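Local coordinates for putative isomerase YbhH (Escherichia coli, PDB 6OTV), which belongs to the PrpF family, within the diaminopimelate epimerase clan, and is probably an isomerase, although its substrate and reaction are not established, at residues A225-I230 against R266-H271; S229-A234 against P249-I254. One frame throughout, in Å; residues are numbered along the deposited sequence.

From the N terminus, helix 221-237 supplies the first segment of both contacts, which overlap at Ser229 and Ile230. The chain then leaves the helix and returns as strand 250-255: interaction 2 closes this shorter loop, of 14 residues, by setting 229-234 against the start of the strand. The chain runs on through the antiparallel neighbour 263-267 into the loop that follows, as far as His271, where interaction 1 closes the longer loop, of 35 residues, back on 225-230. The two closures therefore nest rather than cross, and their centres lie about 5 Å apart. Backbone bonds Arg266-Leu253 and Phe268-Pro251 join the two second segments, and the two contacts together pack the helix on this strand pair.

Interaction 1 of 2, residues A225-I230 against R266-H271; sequences ARIESI and RYFMPH
Ile227 turns its side chain out of helix 221-237 toward Phe268 and meets it with a single methyl. CG1 lies beside the backbone N and the chain continues fully extended, which carries CD1 out over one face of the phenyl ring. CD1 sits 3.9 Å from the Phe268 ring centroid and 20° off the normal, a CH-pi contact shifted toward the rim, where Phe268 CZ is its closest atom at 3.7 Å. The two side chains cross at about a right angle, so the isoleucine ends on the ring instead of lying along it. Leu224, one turn earlier on the helix, also touches Phe268, and Leu206 packs on Ile227; this half of the contact is buried and apolar. Here the helix packs beside the antiparallel pair of strands 250-255 and 263-267, consistent with the diaminopimelate epimerase-like fold of the PrpF family, in which helices pack against strongly curved sheets. Phe268 follows the second strand directly, and its backbone bonds to Pro251 of the first. Next along the helix, Glu228 leaves pointing alongside the loop rather than at it, and a bend at chi2 (-68°) brings its carboxylate over. OE2 comes to the edge of the His271 imidazole, near the ring plane, 2.8 Å from His271 ND1. The hydrogen bond from ND1 is weak, since its N-H...O angle is only 122°: OE2 is displaced toward the neighbouring carbon, His271 CE1, 3.1 Å away. Carboxylate and ring planes are moderately twisted against each other. The same OE2 forms a salt bridge with Arg231 NE one turn further on, so two donors share this oxygen. A cis peptide bond precedes Pro270, whose CD lies 3.9 Å above the His271 ring plane, toward its rim.

Interaction 2 of 2, residues S229-A234 against P249-I254; sequences SIRLQA and PKPVLI
Arg231 lays its CG and CD methylenes across the start of strand 250-255, overlapping two prolines and the carbonyl between them. With CG anti to the backbone N (chi1 -175°) and chi2 also extended, the aliphatic stem projects straight off helix 221-237. Arg231 CG meets the ring of Pro249 at its CG, 3.9 Å away, and Arg231 CD meets Pro251 CD at 3.7 Å; each proline is crossed at a slant. The closest approach is Arg231 CD to Pro249 O, 3.2 Å. A bend at chi3 (78°) then turns the guanidinium away from the stem's line, and Pro249 O lies at its edge, near its plane, but Arg231 NH1 stays 3.9 Å from that oxygen. The polar head is engaged elsewhere: NH2 bonds to Val243 O and NH1 weakly to Met246 O, both in the connection between helix and strand, and NE forms a salt bridge with Glu228 OE2. All three touching residues are buried. The chemistry thus splits the arginine in two: its methylenes serve as apolar packing against the prolines, while its guanidinium is engaged by two backbone carbonyls and the Glu228 carboxylate, all outside the two segments.

Interaction 1 of 2, residues A225-I230 against R266-H271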
ATOM      1  N   ALA A 225      14.443  30.328  22.757  1.00 70.86           N
ATOM      2  CA  ALA A 225      13.419  30.305  23.796  1.00 72.91           C
ATOM      3  C   ALA A 225      12.042  30.599  23.215  1.00 66.79           C
ATOM      4  O   ALA A 225      11.066  29.913  23.541  1.00 61.47           O
ATOM      5  CB  ALA A 225      13.764  31.307  24.897  1.00 73.20           C
ATOM      6  N   ARG A 226      11.943  31.615  22.351  1.00 65.59           N
ATOM      7  CA  ARG A 226      10.665  31.927  21.720  1.00 63.83           C
ATOM      8  C   ARG A 226      10.179  30.782  20.843  1.00 65.74           C
ATOM      9  O   ARG A 226       8.970  30.535  20.758  1.00 68.47           O
ATOM     10  CB  ARG A 226      10.780  33.213  20.901  1.00 64.35           C
ATOM     11  CG  ARG A 226      10.561  34.480  21.709  1.00 74.13           C
ATOM     12  CD  ARG A 226      10.529  35.714  20.821  1.00 76.84           C
ATOM     13  NE  ARG A 226       9.903  36.851  21.492  1.00 90.03           N
ATOM     14  CZ  ARG A 226      10.547  37.714  22.273  1.00 94.27           C
ATOM     15  NH1 ARG A 226      11.847  37.574  22.489  1.00 98.89           N
ATOM     16  NH2 ARG A 226       9.890  38.717  22.840  1.00 90.00           N
ATOM     17  N   ILE A 227      11.100  30.069  20.191  1.00 62.40           N
ATOM     18  CA  ILE A 227      10.710  28.921  19.379  1.00 59.21           C
ATOM     19  C   ILE A 227      10.173  27.800  20.261  1.00 62.36           C
ATOM     20  O   ILE A 227       9.163  27.165  19.934  1.00 60.97           O
ATOM     21  CB  ILE A 227      11.896  28.451  18.515  1.00 54.64           C
ATOM     22  CG1 ILE A 227      12.234  29.499  17.453  1.00 54.62           C
ATOM     23  CG2 ILE A 227      11.587  27.117  17.857  1.00 48.25           C
ATOM     24  CD1 ILE A 227      13.391  29.109  16.556  1.00 50.23           C
ATOM     25  N   GLU A 228      10.829  27.544  21.398  1.00 69.95           N
ATOM     26  CA  GLU A 228      10.383  26.475  22.288  1.00 71.26           C
ATOM     27  C   GLU A 228       9.006  26.769  22.870  1.00 69.27           C
ATOM     28  O   GLU A 228       8.178  25.861  22.998  1.00 68.16           O
ATOM     29  CB  GLU A 228      11.402  26.263  23.408  1.00 80.59           C
ATOM     30  CG  GLU A 228      12.529  25.317  23.044  1.00 85.71           C
ATOM     31  CD  GLU A 228      12.049  23.889  22.862  1.00 88.41           C
ATOM     32  OE1 GLU A 228      11.035  23.515  23.490  1.00 90.71           O
ATOM     33  OE2 GLU A 228      12.683  23.143  22.090  1.00 87.48           O
ATOM     34  N   SER A 229       8.748  28.028  23.234  1.00 71.29           N
ATOM     35  CA  SER A 229       7.434  28.397  23.751  1.00 71.66           C
ATOM     36  C   SER A 229       6.332  28.032  22.766  1.00 73.03           C
ATOM     37  O   SER A 229       5.260  27.563  23.164  1.00 75.35           O
ATOM     38  CB  SER A 229       7.395  29.894  24.063  1.00 73.45           C
ATOM     39  OG  SER A 229       6.074  30.323  24.340  1.00 74.83           O
ATOM     40  N   ILE A 230       6.583  28.232  21.472  1.00 71.67           N
ATOM     41  CA  ILE A 230       5.585  27.895  20.467  1.00 67.46           C
ATOM     42  C   ILE A 230       5.541  26.390  20.220  1.00 67.14           C
ATOM     43  O   ILE A 230       4.468  25.834  19.956  1.00 63.42           O
ATOM     44  CB  ILE A 230       5.863  28.674  19.171  1.00 62.37           C
ATOM     45  CG1 ILE A 230       6.014  30.165  19.472  1.00 59.36           C
ATOM     46  CG2 ILE A 230       4.751  28.452  18.159  1.00 63.71           C
ATOM     47  CD1 ILE A 230       6.407  30.996  18.268  1.00 54.46           C
ATOM     48  N   ARG A 266      14.284  27.227   7.648  1.00 40.07           N
ATOM     49  CA  ARG A 266      15.283  26.895   8.660  1.00 33.12           C
ATOM     50  C   ARG A 266      14.681  25.802   9.531  1.00 34.55           C
ATOM     51  O   ARG A 266      13.714  26.048  10.259  1.00 40.41           O
ATOM     52  CB  ARG A 266      15.672  28.120   9.490  1.00 33.91           C
ATOM     53  CG  ARG A 266      16.499  29.145   8.725  1.00 32.76           C
ATOM     54  CD  ARG A 266      17.809  28.536   8.246  1.00 32.52           C
ATOM     55  NE  ARG A 266      18.630  29.485   7.495  1.00 34.91           N
ATOM     56  CZ  ARG A 266      18.600  29.626   6.171  1.00 37.04           C
ATOM     57  NH1 ARG A 266      17.782  28.886   5.433  1.00 29.13           N
ATOM     58  NH2 ARG A 266      19.391  30.513   5.581  1.00 33.05           N
ATOM     59  N   TYR A 267      15.250  24.602   9.452  1.00 34.89           N
ATOM     60  CA  TYR A 267      14.658  23.394  10.017  1.00 41.11           C
ATOM     61  C   TYR A 267      15.284  23.104  11.378  1.00 45.91           C
ATOM     62  O   TYR A 267      16.489  22.852  11.469  1.00 49.56           O
ATOM     63  CB  TYR A 267      14.866  22.220   9.057  1.00 50.02           C
ATOM     64  CG  TYR A 267      14.120  20.947   9.395  1.00 52.91           C
ATOM     65  CD1 TYR A 267      12.749  20.848   9.200  1.00 56.04           C
ATOM     66  CD2 TYR A 267      14.797  19.830   9.871  1.00 57.02           C
ATOM     67  CE1 TYR A 267      12.066  19.679   9.493  1.00 60.37           C
ATOM     68  CE2 TYR A 267      14.123  18.655  10.166  1.00 62.08           C
ATOM     69  CZ  TYR A 267      12.757  18.585   9.975  1.00 64.44           C
ATOM     70  OH  TYR A 267      12.082  17.420  10.267  1.00 64.12           O
ATOM     71  N   PHE A 268      14.469  23.131  12.428  1.00 38.57           N
ATOM     72  CA  PHE A 268      14.950  22.889  13.781  1.00 47.67           C
ATOM     73  C   PHE A 268      14.631  21.463  14.216  1.00 52.20           C
ATOM     74  O   PHE A 268      13.543  20.946  13.942  1.00 51.37           O
ATOM     75  CB  PHE A 268      14.353  23.906  14.755  1.00 50.04           C
ATOM     76  CG  PHE A 268      14.973  25.271  14.643  1.00 57.11           C
ATOM     77  CD1 PHE A 268      16.052  25.623  15.440  1.00 56.77           C
ATOM     78  CD2 PHE A 268      14.500  26.194  13.722  1.00 51.81           C
ATOM     79  CE1 PHE A 268      16.634  26.875  15.334  1.00 57.60           C
ATOM     80  CE2 PHE A 268      15.079  27.448  13.612  1.00 48.36           C
ATOM     81  CZ  PHE A 268      16.146  27.788  14.418  1.00 48.91           C
ATOM     82  N   MET A 269      15.586  20.831  14.912  1.00 57.33           N
ATOM     83  CA  MET A 269      15.559  19.381  15.091  1.00 63.09           C
ATOM     84  C   MET A 269      15.381  18.870  16.520  1.00 72.99           C
ATOM     85  O   MET A 269      15.988  17.848  16.866  1.00 82.92           O
ATOM     86  CB  MET A 269      16.857  18.783  14.542  1.00 62.18           C
ATOM     87  CG  MET A 269      17.269  19.292  13.173  1.00 67.59           C
ATOM     88  SD  MET A 269      18.945  18.772  12.741  1.00 75.23           S
ATOM     89  CE  MET A 269      19.909  19.653  13.965  1.00 65.00           C
ATOM     90  N   PRO A 270      14.564  19.499  17.386  1.00 71.50           N
ATOM     91  CA  PRO A 270      13.780  20.737  17.372  1.00 67.09           C
ATOM     92  C   PRO A 270      14.518  21.909  18.008  1.00 66.77           C
ATOM     93  O   PRO A 270      14.036  23.040  17.959  1.00 72.72           O
ATOM     94  CB  PRO A 270      12.536  20.372  18.196  1.00 66.42           C
ATOM     95  CG  PRO A 270      12.736  18.944  18.658  1.00 68.63           C
ATOM     96  CD  PRO A 270      14.193  18.678  18.546  1.00 70.38           C
ATOM     97  N   HIS A 271      15.677  21.632  18.602  1.00 68.07           N
ATOM     98  CA  HIS A 271      16.427  22.647  19.330  1.00 73.19           C
ATOM     99  C   HIS A 271      17.472  23.330  18.452  1.00 77.66           C
ATOM    100  O   HIS A 271      17.567  24.562  18.447  1.00 89.25           O
ATOM    101  CB  HIS A 271      17.096  22.024  20.561  1.00 73.46           C
ATOM    102  CG  HIS A 271      16.179  21.174  21.387  1.00 74.54           C
ATOM    103  ND1 HIS A 271      15.040  21.668  21.986  1.00 74.93           N
ATOM    104  CD2 HIS A 271      16.239  19.863  21.720  1.00 75.51           C
ATOM    105  CE1 HIS A 271      14.435  20.697  22.647  1.00 74.88           C
ATOM    106  NE2 HIS A 271      15.143  19.592  22.501  1.00 74.21           N
TER

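Interaction 2 of 2, residues S229-A234 against P249-I254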
ATOM      1  N   SER A 229       8.748  28.028  23.234  1.00 71.29           N
ATOM      2  CA  SER A 229       7.434  28.397  23.751  1.00 71.66           C
ATOM      3  C   SER A 229       6.332  28.032  22.766  1.00 73.03           C
ATOM      4  O   SER A 229       5.260  27.563  23.164  1.00 75.35           O
ATOM      5  CB  SER A 229       7.395  29.894  24.063  1.00 73.45           C
ATOM      6  OG  SER A 229       6.074  30.323  24.340  1.00 74.83           O
ATOM      7  N   ILE A 230       6.583  28.232  21.472  1.00 71.67           N
ATOM      8  CA  ILE A 230       5.585  27.895  20.467  1.00 67.46           C
ATOM      9  C   ILE A 230       5.541  26.390  20.220  1.00 67.14           C
ATOM     10  O   ILE A 230       4.468  25.834  19.956  1.00 63.42           O
ATOM     11  CB  ILE A 230       5.863  28.674  19.171  1.00 62.37           C
ATOM     12  CG1 ILE A 230       6.014  30.165  19.472  1.00 59.36           C
ATOM     13  CG2 ILE A 230       4.751  28.452  18.159  1.00 63.71           C
ATOM     14  CD1 ILE A 230       6.407  30.996  18.268  1.00 54.46           C
ATOM     15  N   ARG A 231       6.684  25.705  20.315  1.00 66.96           N
ATOM     16  CA  ARG A 231       6.711  24.274  20.021  1.00 64.31           C
ATOM     17  C   ARG A 231       5.988  23.474  21.096  1.00 66.13           C
ATOM     18  O   ARG A 231       5.168  22.601  20.787  1.00 62.82           O
ATOM     19  CB  ARG A 231       8.148  23.783  19.875  1.00 63.18           C
ATOM     20  CG  ARG A 231       8.220  22.325  19.448  1.00 67.09           C
ATOM     21  CD  ARG A 231       9.642  21.817  19.394  1.00 65.88           C
ATOM     22  NE  ARG A 231      10.176  21.510  20.716  1.00 76.30           N
ATOM     23  CZ  ARG A 231      10.088  20.318  21.299  1.00 81.61           C
ATOM     24  NH1 ARG A 231       9.484  19.314  20.677  1.00 76.02           N
ATOM     25  NH2 ARG A 231      10.604  20.130  22.506  1.00 87.63           N
ATOM     26  N   LEU A 232       6.300  23.742  22.369  1.00 73.99           N
ATOM     27  CA  LEU A 232       5.590  23.076  23.456  1.00 75.97           C
ATOM     28  C   LEU A 232       4.094  23.345  23.373  1.00 78.83           C
ATOM     29  O   LEU A 232       3.277  22.448  23.609  1.00 87.05           O
ATOM     30  CB  LEU A 232       6.143  23.537  24.807  1.00 74.46           C
ATOM     31  CG  LEU A 232       7.651  23.413  25.044  1.00 73.63           C
ATOM     32  CD1 LEU A 232       8.038  24.051  26.369  1.00 77.09           C
ATOM     33  CD2 LEU A 232       8.093  21.961  25.000  1.00 69.44           C
ATOM     34  N   GLN A 233       3.718  24.575  23.020  1.00 80.34           N
ATOM     35  CA  GLN A 233       2.306  24.915  22.892  1.00 78.61           C
ATOM     36  C   GLN A 233       1.679  24.227  21.684  1.00 80.56           C
ATOM     37  O   GLN A 233       0.524  23.787  21.744  1.00 85.72           O
ATOM     38  CB  GLN A 233       2.149  26.433  22.797  1.00 75.75           C
ATOM     39  CG  GLN A 233       1.044  27.014  23.665  1.00 80.13           C
ATOM     40  CD  GLN A 233       1.079  28.532  23.710  1.00 81.26           C
ATOM     41  OE1 GLN A 233       2.148  29.143  23.663  1.00 74.39           O
ATOM     42  NE2 GLN A 233      -0.095  29.150  23.791  1.00 85.10           N
ATOM     43  N   ALA A 234       2.425  24.118  20.581  1.00 74.90           N
ATOM     44  CA  ALA A 234       1.881  23.496  19.377  1.00 67.05           C
ATOM     45  C   ALA A 234       1.743  21.988  19.544  1.00 68.51           C
ATOM     46  O   ALA A 234       0.783  21.388  19.046  1.00 64.05           O
ATOM     47  CB  ALA A 234       2.760  23.820  18.169  1.00 60.73           C
ATOM     48  N   PRO A 249       6.887  18.282  17.741  1.00 68.99           N
ATOM     49  CA  PRO A 249       6.983  18.616  16.314  1.00 57.71           C
ATOM     50  C   PRO A 249       8.269  19.361  15.995  1.00 57.94           C
ATOM     51  O   PRO A 249       8.819  20.018  16.875  1.00 62.97           O
ATOM     52  CB  PRO A 249       5.768  19.510  16.083  1.00 53.55           C
ATOM     53  CG  PRO A 249       5.617  20.222  17.383  1.00 62.47           C
ATOM     54  CD  PRO A 249       5.924  19.164  18.429  1.00 69.16           C
ATOM     55  N   LYS A 250       8.749  19.239  14.766  1.00 53.61           N
ATOM     56  CA  LYS A 250       9.937  19.970  14.351  1.00 55.34           C
ATOM     57  C   LYS A 250       9.537  21.381  13.937  1.00 53.04           C
ATOM     58  O   LYS A 250       8.793  21.539  12.962  1.00 57.54           O
ATOM     59  CB  LYS A 250      10.622  19.262  13.191  1.00 52.30           C
ATOM     60  CG  LYS A 250      11.074  17.847  13.491  1.00 52.73           C
ATOM     61  CD  LYS A 250      12.577  17.765  13.728  1.00 59.63           C
ATOM     62  CE  LYS A 250      13.067  16.313  13.687  1.00 56.50           C
ATOM     63  NZ  LYS A 250      12.309  15.435  14.626  1.00 56.73           N
ATOM     64  N   PRO A 251       9.980  22.419  14.645  1.00 50.70           N
ATOM     65  CA  PRO A 251       9.646  23.786  14.227  1.00 52.71           C
ATOM     66  C   PRO A 251      10.445  24.195  13.001  1.00 48.11           C
ATOM     67  O   PRO A 251      11.620  23.846  12.855  1.00 40.92           O
ATOM     68  CB  PRO A 251      10.010  24.635  15.451  1.00 56.05           C
ATOM     69  CG  PRO A 251      11.037  23.836  16.172  1.00 52.67           C
ATOM     70  CD  PRO A 251      10.703  22.392  15.929  1.00 45.61           C
ATOM     71  N   VAL A 252       9.785  24.922  12.101  1.00 38.67           N
ATOM     72  CA  VAL A 252      10.379  25.352  10.839  1.00 40.24           C
ATOM     73  C   VAL A 252      10.152  26.847  10.680  1.00 39.51           C
ATOM     74  O   VAL A 252       9.002  27.299  10.610  1.00 43.26           O
ATOM     75  CB  VAL A 252       9.791  24.603   9.632  1.00 42.02           C
ATOM     76  CG1 VAL A 252      10.427  25.123   8.357  1.00 33.28           C
ATOM     77  CG2 VAL A 252       9.998  23.100   9.777  1.00 42.50           C
ATOM     78  N   LEU A 253      11.239  27.610  10.615  1.00 39.69           N
ATOM     79  CA  LEU A 253      11.154  29.020  10.264  1.00 40.11           C
ATOM     80  C   LEU A 253      11.121  29.161   8.747  1.00 37.40           C
ATOM     81  O   LEU A 253      11.961  28.586   8.047  1.00 33.92           O
ATOM     82  CB  LEU A 253      12.337  29.793  10.845  1.00 38.63           C
ATOM     83  CG  LEU A 253      12.478  29.797  12.367  1.00 44.25           C
ATOM     84  CD1 LEU A 253      13.603  30.730  12.785  1.00 43.51           C
ATOM     85  CD2 LEU A 253      11.168  30.206  13.019  1.00 52.44           C
ATOM     86  N   ILE A 254      10.148  29.910   8.234  1.00 32.01           N
ATOM     87  CA  ILE A 254       9.994  30.069   6.794  1.00 30.22           C
ATOM     88  C   ILE A 254      10.122  31.539   6.417  1.00 32.91           C
ATOM     89  O   ILE A 254       9.834  32.444   7.205  1.00 30.41           O
ATOM     90  CB  ILE A 254       8.659  29.493   6.274  1.00 29.94           C
ATOM     91  CG1 ILE A 254       7.470  30.278   6.829  1.00 30.76           C
ATOM     92  CG2 ILE A 254       8.546  28.015   6.619  1.00 33.92           C
ATOM     93  CD1 ILE A 254       6.182  30.041   6.066  1.00 30.26           C
TER